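Local coordinates for uncharacterized protein (Pseudomonas aeruginosa, PDB 4E72) that is of unknown function but belongs to the DUF3298 family and is probably exported as a lipoprotein, at residues A[31-36]-A[70-75]; A[46-51]-A[99-104]; A[114-119]-A[201-206]. One frame throughout, in Å; residues are numbered along the deposited sequence. Where two conformers were deposited one is given.

Contact 1: residues A[31-36]-A[70-75]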
loop_
_atom_site.group_PDB
_atom_site.type_symbol
_atom_site.label_atom_id
_atom_site.label_comp_id
_atom_site.label_asym_id
_atom_site.label_seq_id
_atom_site.Cartn_x
_atom_site.Cartn_y
_atom_site.Cartn_z
ATOM N N VAL A 31 9.590 -17.470 -4.995
ATOM C CA VAL A 31 8.376 -16.647 -5.064
ATOM C C VAL A 31 7.576 -16.869 -3.787
ATOM O O VAL A 31 7.184 -18.000 -3.483
ATOM C CB VAL A 31 7.485 -16.842 -6.324
ATOM C CG1 VAL A 31 6.227 -15.973 -6.231
ATOM C CG2 VAL A 31 8.256 -16.500 -7.589
ATOM N N ASN A 32 7.334 -15.786 -3.049
ATOM C CA ASN A 32 6.590 -15.853 -1.800
ATOM C C ASN A 32 5.331 -14.978 -1.911
ATOM O O ASN A 32 5.440 -13.763 -2.041
ATOM C CB ASN A 32 7.505 -15.450 -0.618
ATOM C CG ASN A 32 6.861 -15.557 0.744
ATOM O OD1 ASN A 32 5.758 -15.049 0.997
ATOM N ND2 ASN A 32 7.571 -16.174 1.669
ATOM N N ILE A 33 4.143 -15.613 -1.914
ATOM C CA ILE A 33 2.843 -14.935 -2.060
ATOM C C ILE A 33 1.969 -15.202 -0.833
ATOM O O ILE A 33 1.670 -16.358 -0.530
ATOM C CB ILE A 33 2.113 -15.349 -3.382
ATOM C CG1 ILE A 33 2.900 -14.868 -4.629
ATOM C CG2 ILE A 33 0.640 -14.820 -3.419
ATOM C CD1 ILE A 33 2.564 -15.601 -5.885
ATOM N N ASP A 34 1.552 -14.120 -0.148
ATOM C CA ASP A 34 0.707 -14.127 1.047
ATOM C C ASP A 34 -0.503 -13.231 0.793
ATOM O O ASP A 34 -0.454 -12.026 1.026
ATOM C CB ASP A 34 1.518 -13.664 2.277
ATOM C CG ASP A 34 0.767 -13.627 3.606
ATOM O OD1 ASP A 34 -0.405 -14.101 3.652
ATOM O OD2 ASP A 34 1.337 -13.106 4.597
ATOM N N THR A 35 -1.587 -13.820 0.292
ATOM C CA THR A 35 -2.752 -13.029 -0.064
ATOM C C THR A 35 -3.977 -13.409 0.791
ATOM O O THR A 35 -3.849 -14.162 1.766
ATOM C CB THR A 35 -2.983 -13.092 -1.572
ATOM O OG1 THR A 35 -3.873 -12.038 -1.938
ATOM C CG2 THR A 35 -3.475 -14.464 -2.059
ATOM N N LEU A 36 -5.145 -12.817 0.442
ATOM C CA LEU A 36 -6.406 -12.956 1.156
ATOM C C LEU A 36 -7.605 -13.217 0.260
ATOM O O LEU A 36 -7.705 -12.676 -0.848
ATOM C CB LEU A 36 -6.715 -11.646 1.913
ATOM C CG LEU A 36 -5.768 -11.150 2.989
ATOM C CD1 LEU A 36 -6.075 -9.708 3.307
ATOM C CD2 LEU A 36 -5.868 -11.999 4.254
ATOM N N ALA A 70 -0.043 -17.575 -12.592
ATOM C CA ALA A 70 0.625 -17.344 -13.873
ATOM C C ALA A 70 1.900 -16.509 -13.638
ATOM O O ALA A 70 2.928 -16.802 -14.243
ATOM C CB ALA A 70 -0.308 -16.656 -14.868
ATOM N N TYR A 71 1.843 -15.510 -12.734
ATOM C CA TYR A 71 3.010 -14.670 -12.405
ATOM C C TYR A 71 4.131 -15.512 -11.767
ATOM O O TYR A 71 5.288 -15.379 -12.158
ATOM C CB TYR A 71 2.644 -13.493 -11.467
ATOM C CG TYR A 71 3.869 -12.788 -10.908
ATOM C CD1 TYR A 71 4.640 -11.950 -11.710
ATOM C CD2 TYR A 71 4.296 -13.017 -9.598
ATOM C CE1 TYR A 71 5.798 -11.354 -11.224
ATOM C CE2 TYR A 71 5.474 -12.444 -9.111
ATOM C CZ TYR A 71 6.203 -11.590 -9.919
ATOM O OH TYR A 71 7.312 -10.943 -9.436
ATOM N N GLU A 72 3.789 -16.320 -10.768
ATOM C CA GLU A 72 4.728 -17.185 -10.043
ATOM C C GLU A 72 5.449 -18.130 -11.021
ATOM O O GLU A 72 6.673 -18.186 -11.016
ATOM C CB GLU A 72 3.976 -17.951 -8.934
ATOM C CG GLU A 72 4.613 -19.270 -8.521
ATOM C CD GLU A 72 3.951 -19.852 -7.299
ATOM O OE1 GLU A 72 2.927 -20.554 -7.452
ATOM O OE2 GLU A 72 4.427 -19.562 -6.179
ATOM N N ARG A 73 4.686 -18.789 -11.913
ATOM C CA ARG A 73 5.175 -19.676 -12.973
ATOM C C ARG A 73 6.129 -18.906 -13.913
ATOM O O ARG A 73 7.237 -19.388 -14.179
ATOM C CB ARG A 73 3.976 -20.272 -13.736
ATOM C CG ARG A 73 4.274 -21.022 -15.030
ATOM C CD ARG A 73 3.056 -21.825 -15.491
ATOM N NE ARG A 73 1.886 -20.998 -15.830
ATOM C CZ ARG A 73 0.733 -20.983 -15.156
ATOM N NH1 ARG A 73 0.581 -21.731 -14.066
ATOM N NH2 ARG A 73 -0.272 -20.220 -15.563
ATOM N N GLN A 74 5.703 -17.721 -14.409
ATOM C CA GLN A 74 6.544 -16.914 -15.291
ATOM C C GLN A 74 7.861 -16.457 -14.592
ATOM O O GLN A 74 8.931 -16.621 -15.173
ATOM C CB GLN A 74 5.777 -15.707 -15.829
ATOM C CG GLN A 74 6.565 -14.948 -16.910
ATOM C CD GLN A 74 5.915 -13.667 -17.360
ATOM O OE1 GLN A 74 4.731 -13.413 -17.126
ATOM N NE2 GLN A 74 6.682 -12.836 -18.033
ATOM N N PHE A 75 7.792 -15.937 -13.351
ATOM C CA PHE A 75 8.994 -15.475 -12.627
ATOM C C PHE A 75 9.991 -16.610 -12.429
ATOM O O PHE A 75 11.170 -16.421 -12.702
ATOM C CB PHE A 75 8.629 -14.835 -11.257
ATOM C CG PHE A 75 9.829 -14.282 -10.521
ATOM C CD1 PHE A 75 10.246 -12.974 -10.722
ATOM C CD2 PHE A 75 10.563 -15.081 -9.645
ATOM C CE1 PHE A 75 11.376 -12.469 -10.052
ATOM C CE2 PHE A 75 11.690 -14.577 -8.976
ATOM C CZ PHE A 75 12.078 -13.270 -9.176
HETATM O O HOH W 1 4.503 -18.547 -3.811
#
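The carboxylate oxygen OE2 of Glu72 is gripped from two sources: a water 2.6 Å away, which also lies 2.8 Å from the backbone O of Val31, and ND1 of His18 on strand 12-19. The water therefore bridges helix 68-78 to the main chain of strand 30-37, while the histidine ties the same oxygen to the edge strand beyond it. Glu72 gets there with CG anti to its backbone N (chi1 154°) and an extended chain, which carries the carboxylate from the helix toward the strand. Its aliphatic part serves a second purpose, since CB lies 4.0 Å from Val31 CG1 and 4.1 Å from Ile33 CD1, crossing both side chains at a slant. The strand and the helix run nearly antiparallel, at 167° with their axes 9.5 Å apart, so that the helix lies lengthwise on one face of the six-stranded mixed sheet. Val31 and Ile33, two residues apart, point at it; the intervening Asn32 points away. Val31 divides its methyls between two helix residues one turn apart. Because CG1 stands anti to the backbone N (chi1 177°), it faces Glu72, leaving CG2 to reach Phe75, 3.4 Å from CD2. That methyl approaches the ring obliquely, close to the ring carbons CD2 and CG and also to Phe75 CB. Beyond the two segments, Phe75 packs on Trp83 and on Ser85 of strand 84-95, and one turn back along the helix the hydroxyl of Tyr71 is hydrogen-bonded to OG of the same Ser85, a further polar tie between helix 68-78 and the sheet.

Contact 2: residues A[46-51]-A[99-104]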
loop_
_atom_site.group_PDB
_atom_site.type_symbol
_atom_site.label_atom_id
_atom_site.label_comp_id
_atom_site.label_asym_id
_atom_site.label_seq_id
_atom_site.Cartn_x
_atom_site.Cartn_y
_atom_site.Cartn_z
ATOM N N PRO A 46 -10.692 -10.776 -6.547
ATOM C CA PRO A 46 -9.935 -10.395 -7.761
ATOM C C PRO A 46 -9.350 -8.979 -7.712
ATOM O O PRO A 46 -8.427 -8.675 -8.477
ATOM C CB PRO A 46 -10.969 -10.507 -8.885
ATOM C CG PRO A 46 -12.279 -10.377 -8.228
ATOM C CD PRO A 46 -12.136 -10.924 -6.847
ATOM N N ILE A 47 -9.906 -8.114 -6.839
ATOM C CA ILE A 47 -9.461 -6.730 -6.630
ATOM C C ILE A 47 -8.081 -6.756 -5.930
ATOM O O ILE A 47 -7.173 -5.986 -6.278
ATOM C CB ILE A 47 -10.537 -5.963 -5.813
ATOM C CG1 ILE A 47 -11.739 -5.557 -6.723
ATOM C CG2 ILE A 47 -9.935 -4.768 -5.060
ATOM C CD1 ILE A 47 -13.034 -4.999 -5.943
ATOM N N VAL A 48 -7.931 -7.656 -4.966
ATOM C CA VAL A 48 -6.678 -7.828 -4.244
ATOM C C VAL A 48 -5.645 -8.449 -5.193
ATOM O O VAL A 48 -4.530 -7.935 -5.292
ATOM C CB VAL A 48 -6.905 -8.688 -2.976
ATOM C CG1 VAL A 48 -5.589 -9.182 -2.395
ATOM C CG2 VAL A 48 -7.690 -7.906 -1.942
ATOM N N GLU A 49 -6.029 -9.526 -5.910
ATOM C CA GLU A 49 -5.135 -10.214 -6.858
ATOM C C GLU A 49 -4.571 -9.231 -7.896
ATOM O O GLU A 49 -3.361 -9.210 -8.087
ATOM C CB GLU A 49 -5.846 -11.395 -7.556
ATOM C CG GLU A 49 -4.894 -12.191 -8.448
ATOM C CD GLU A 49 -5.423 -13.463 -9.070
ATOM O OE1 GLU A 49 -6.241 -13.369 -10.013
ATOM O OE2 GLU A 49 -4.930 -14.551 -8.693
ATOM N N ARG A 50 -5.432 -8.398 -8.527
ATOM C CA ARG A 50 -5.020 -7.420 -9.539
ATOM C C ARG A 50 -4.086 -6.361 -8.932
ATOM O O ARG A 50 -3.067 -6.034 -9.550
ATOM C CB ARG A 50 -6.250 -6.748 -10.192
ATOM C CG ARG A 50 -5.936 -5.458 -10.962
ATOM C CD ARG A 50 -5.540 -5.701 -12.406
ATOM N NE ARG A 50 -6.639 -5.369 -13.314
ATOM C CZ ARG A 50 -6.774 -4.201 -13.934
ATOM N NH1 ARG A 50 -5.870 -3.242 -13.768
ATOM N NH2 ARG A 50 -7.812 -3.985 -14.732
ATOM N N ALA A 51 -4.416 -5.848 -7.725
ATOM C CA ALA A 51 -3.612 -4.825 -7.046
ATOM C C ALA A 51 -2.204 -5.358 -6.740
ATOM O O ALA A 51 -1.238 -4.599 -6.844
ATOM C CB ALA A 51 -4.302 -4.346 -5.773
ATOM N N VAL A 99 -12.892 -1.523 4.507
ATOM C CA VAL A 99 -11.815 -2.524 4.641
ATOM C C VAL A 99 -10.549 -1.858 4.128
ATOM O O VAL A 99 -10.526 -1.436 2.980
ATOM C CB VAL A 99 -12.074 -3.896 3.945
ATOM C CG1 VAL A 99 -11.024 -4.930 4.365
ATOM C CG2 VAL A 99 -13.466 -4.417 4.245
ATOM N N ILE A 100 -9.537 -1.681 4.987
ATOM C CA ILE A 100 -8.282 -1.056 4.565
ATOM C C ILE A 100 -7.257 -2.166 4.397
ATOM O O ILE A 100 -6.866 -2.785 5.370
ATOM C CB ILE A 100 -7.768 0.097 5.479
ATOM C CG1 ILE A 100 -8.867 1.075 5.949
ATOM C CG2 ILE A 100 -6.521 0.800 4.867
ATOM C CD1 ILE A 100 -9.799 1.723 4.909
ATOM N N ILE A 101 -6.911 -2.471 3.155
ATOM C CA ILE A 101 -5.954 -3.512 2.799
ATOM C C ILE A 101 -4.625 -2.856 2.497
ATOM O O ILE A 101 -4.574 -1.932 1.683
ATOM C CB ILE A 101 -6.457 -4.387 1.607
ATOM C CG1 ILE A 101 -7.754 -5.151 2.009
ATOM C CG2 ILE A 101 -5.363 -5.385 1.157
ATOM C CD1 ILE A 101 -8.576 -5.642 0.872
ATOM N N GLU A 102 -3.562 -3.318 3.178
ATOM C CA GLU A 102 -2.192 -2.851 2.942
ATOM C C GLU A 102 -1.453 -3.876 2.084
ATOM O O GLU A 102 -1.498 -5.085 2.368
ATOM C CB GLU A 102 -1.433 -2.577 4.246
ATOM C CG GLU A 102 -0.269 -1.628 3.996
ATOM C CD GLU A 102 0.600 -1.185 5.159
ATOM O OE1 GLU A 102 0.085 -1.025 6.291
ATOM O OE2 GLU A 102 1.799 -0.926 4.909
ATOM N N LEU A 103 -0.774 -3.376 1.031
ATOM C CA LEU A 103 -0.028 -4.171 0.055
ATOM C C LEU A 103 1.471 -3.959 0.171
ATOM O O LEU A 103 1.917 -2.824 0.304
ATOM C CB LEU A 103 -0.475 -3.797 -1.370
ATOM C CG LEU A 103 -1.992 -3.701 -1.609
ATOM C CD1 LEU A 103 -2.283 -2.782 -2.746
ATOM C CD2 LEU A 103 -2.613 -5.080 -1.839
ATOM N N SER A 104 2.246 -5.062 0.116
ATOM C CA SER A 104 3.715 -5.081 0.189
ATOM C C SER A 104 4.272 -5.933 -0.903
ATOM O O SER A 104 3.742 -7.009 -1.194
ATOM C CB SER A 104 4.212 -5.653 1.520
ATOM O OG SER A 104 3.637 -5.009 2.638
#
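The backbones of helix 44-54 and strand 98-108 keep a side-chain layer between them, with CA atoms 8.3 Å apart at Val48 and Ile101 and 8.0 Å apart at Ala51 and Leu103. Two apolar pairs bridge that layer. At the first, CG2 of Val48 meets CD1 of Ile101 at 3.7 Å, methyl against methyl, the two side chains crossing at about a right angle. Ile101 has CG1 anti to its carbonyl carbon (chi1 -63°), and its chain runs on from there to put CD1 beside the valine. One helical turn later, the short side chain of Ala51 points at the strand, and its CB rests 4.0 Å from CD1 of Leu103. This is a helix packed on the central strands of the mixed sheet: strand 98-108 is flanked by strands 84-95 and 115-124, and Ala89 and Ile121 from these neighbours touch Val48 and Ala51 respectively. Leu103 also meets Ala89, along with Leu52 and Met55, while Ile101 reaches back to Leu44 near the start of the helix. Glu102, between the two inward-facing residues, does not meet the helix and is paired in a salt bridge with Arg92.

Contact 3: residues A[114-119]-A[201-206]; sequences GMPGRG and YAHPEL
Strand 115-124 of the large mixed sheet is joined here to the loop that leads into strand 205-208 of the small antiparallel sheet, with His203 of the loop set against Arg118 and Pro116 of the strand. Arg118 CG makes a CH-pi contact over the face of the imidazole, 3.5 Å from its centroid and only 3° off the ring normal. The arginine then bends (chi2 -71°), and the guanidinium turns back past the rim of the same ring, so that His203 CE1 lies over the centre of the guanidinium face, 3.5 Å from Arg118 CZ. The two planes are inclined by 41°, which rules out a parallel stack. NH1 of Arg118 is hydrogen-bonded to O of Gly117 at 3.0 Å, approaching from above the carbonyl plane, and this bond helps fix the rotation of the guanidinium. Pro116 meets the imidazole at its edge, CB lying in the ring plane 3.9 Å from CE1. Glu205, which opens strand 205-208, forms salt bridges through OE2 with Arg92 and Lys190. The contact covers His203 NE2, which has no partner in the model, and the adjacent cationic guanidinium would be expected to disfavour a second positive charge on the ring.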
loop_
_atom_site.group_PDB
_atom_site.type_symbol
_atom_site.label_atom_id
_atom_site.label_comp_id
_atom_site.label_asym_id
_atom_site.label_seq_id
_atom_site.Cartn_x
_atom_site.Cartn_y
_atom_site.Cartn_z
ATOM N N GLY A 114 17.397 -5.014 -3.204
ATOM C CA GLY A 114 16.042 -5.287 -3.653
ATOM C C GLY A 114 15.209 -4.037 -3.846
ATOM O O GLY A 114 15.626 -2.938 -3.469
HETATM N N MSE A 115 14.025 -4.208 -4.434
HETATM C CA MSE A 115 13.082 -3.130 -4.735
HETATM C C MSE A 115 11.774 -3.288 -3.962
HETATM O O MSE A 115 10.944 -4.116 -4.337
HETATM C CB MSE A 115 12.799 -3.073 -6.243
HETATM C CG MSE A 115 14.049 -2.811 -7.038
HETATM SE SE MSE A 115 14.069 -3.581 -8.819
HETATM C CE MSE A 115 15.010 -5.212 -8.432
ATOM N N PRO A 116 11.558 -2.494 -2.890
ATOM C CA PRO A 116 10.285 -2.591 -2.151
ATOM C C PRO A 116 9.149 -1.760 -2.781
ATOM O O PRO A 116 9.382 -0.730 -3.425
ATOM C CB PRO A 116 10.644 -2.049 -0.769
ATOM C CG PRO A 116 11.730 -1.036 -1.030
ATOM C CD PRO A 116 12.436 -1.448 -2.317
ATOM N N GLY A 117 7.918 -2.225 -2.575
ATOM C CA GLY A 117 6.707 -1.531 -2.989
ATOM C C GLY A 117 5.669 -1.576 -1.880
ATOM O O GLY A 117 5.630 -2.526 -1.094
ATOM N N ARG A 118 4.826 -0.545 -1.804
ATOM C CA ARG A 118 3.718 -0.447 -0.828
ATOM C C ARG A 118 2.532 0.096 -1.542
ATOM O O ARG A 118 2.700 0.758 -2.551
ATOM C CB ARG A 118 4.047 0.427 0.411
ATOM C CG ARG A 118 5.096 -0.127 1.351
ATOM C CD ARG A 118 4.655 -1.337 2.155
ATOM N NE ARG A 118 5.693 -1.752 3.102
ATOM C CZ ARG A 118 6.788 -2.452 2.795
ATOM N NH1 ARG A 118 7.003 -2.852 1.542
ATOM N NH2 ARG A 118 7.680 -2.746 3.731
ATOM N N GLY A 119 1.344 -0.197 -1.028
ATOM C CA GLY A 119 0.077 0.263 -1.592
ATOM C C GLY A 119 -1.085 0.083 -0.631
ATOM O O GLY A 119 -0.982 -0.622 0.387
ATOM N N TYR A 201 14.896 5.508 6.252
ATOM C CA TYR A 201 13.607 5.931 6.850
ATOM C C TYR A 201 12.445 5.020 6.391
ATOM O O TYR A 201 11.296 5.265 6.753
ATOM C CB TYR A 201 13.302 7.402 6.513
ATOM C CG TYR A 201 14.218 8.377 7.222
ATOM C CD1 TYR A 201 15.490 8.652 6.731
ATOM C CD2 TYR A 201 13.824 9.000 8.402
ATOM C CE1 TYR A 201 16.353 9.520 7.399
ATOM C CE2 TYR A 201 14.685 9.860 9.092
ATOM C CZ TYR A 201 15.943 10.131 8.575
ATOM O OH TYR A 201 16.785 11.001 9.230
ATOM N N ALA A 202 12.753 3.974 5.589
ATOM C CA ALA A 202 11.821 2.975 5.048
ATOM C C ALA A 202 10.665 3.640 4.267
ATOM O O ALA A 202 10.912 4.368 3.301
ATOM C CB ALA A 202 11.286 2.084 6.173
ATOM N N HIS A 203 9.421 3.431 4.720
ATOM C CA HIS A 203 8.229 3.954 4.063
ATOM C C HIS A 203 7.565 4.976 4.977
ATOM O O HIS A 203 6.755 4.570 5.813
ATOM C CB HIS A 203 7.290 2.787 3.702
ATOM C CG HIS A 203 7.863 1.889 2.654
ATOM N ND1 HIS A 203 8.376 0.641 2.970
ATOM C CD2 HIS A 203 8.039 2.111 1.330
ATOM C CE1 HIS A 203 8.850 0.156 1.834
ATOM N NE2 HIS A 203 8.630 0.988 0.815
ATOM N N PRO A 204 7.938 6.292 4.885
ATOM C CA PRO A 204 7.366 7.281 5.812
ATOM C C PRO A 204 5.840 7.341 5.779
ATOM O O PRO A 204 5.217 7.221 4.716
ATOM C CB PRO A 204 7.974 8.615 5.352
ATOM C CG PRO A 204 9.200 8.246 4.586
ATOM C CD PRO A 204 8.896 6.923 3.955
ATOM N N GLU A 205 5.253 7.484 6.970
ATOM C CA GLU A 205 3.804 7.613 7.148
ATOM C C GLU A 205 3.466 8.967 7.717
ATOM O O GLU A 205 3.880 9.293 8.834
ATOM C CB GLU A 205 3.211 6.508 8.049
ATOM C CG GLU A 205 3.049 5.175 7.340
ATOM C CD GLU A 205 2.322 4.078 8.102
ATOM O OE1 GLU A 205 1.688 4.373 9.141
ATOM O OE2 GLU A 205 2.367 2.916 7.639
ATOM N N LEU A 206 2.730 9.754 6.918
ATOM C CA LEU A 206 2.223 11.064 7.303
ATOM C C LEU A 206 0.816 10.885 7.831
ATOM O O LEU A 206 0.063 10.058 7.284
ATOM C CB LEU A 206 2.240 12.022 6.097
ATOM C CG LEU A 206 3.418 13.004 5.976
ATOM C CD1 LEU A 206 4.767 12.294 5.969
ATOM C CD2 LEU A 206 3.275 13.835 4.726
#

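All three contacts involve the mixed sheet, but at different depths. Contacts 1 and 2 are buried, each laying a helix on it, and they meet directly where Thr35 OG1 lies 3.4 Å from Val48 CG1. Contact 2 is wholly apolar; contact 1 adds a water bridge and a carboxylate to its hydrocarbon packing. Contact 3 lies at the surface and brings in the small sheet's loop; there a cationic side chain and an imidazole take the place of hydrocarbon packing, and a loop that of a helix. The strands of contacts 2 and 3, 98-108 and 115-124, are neighbours joined by a probable hydrogen bond from Leu103 N to Gly119 O (2.8 Å), whereas contacts 1 and 3 do not touch.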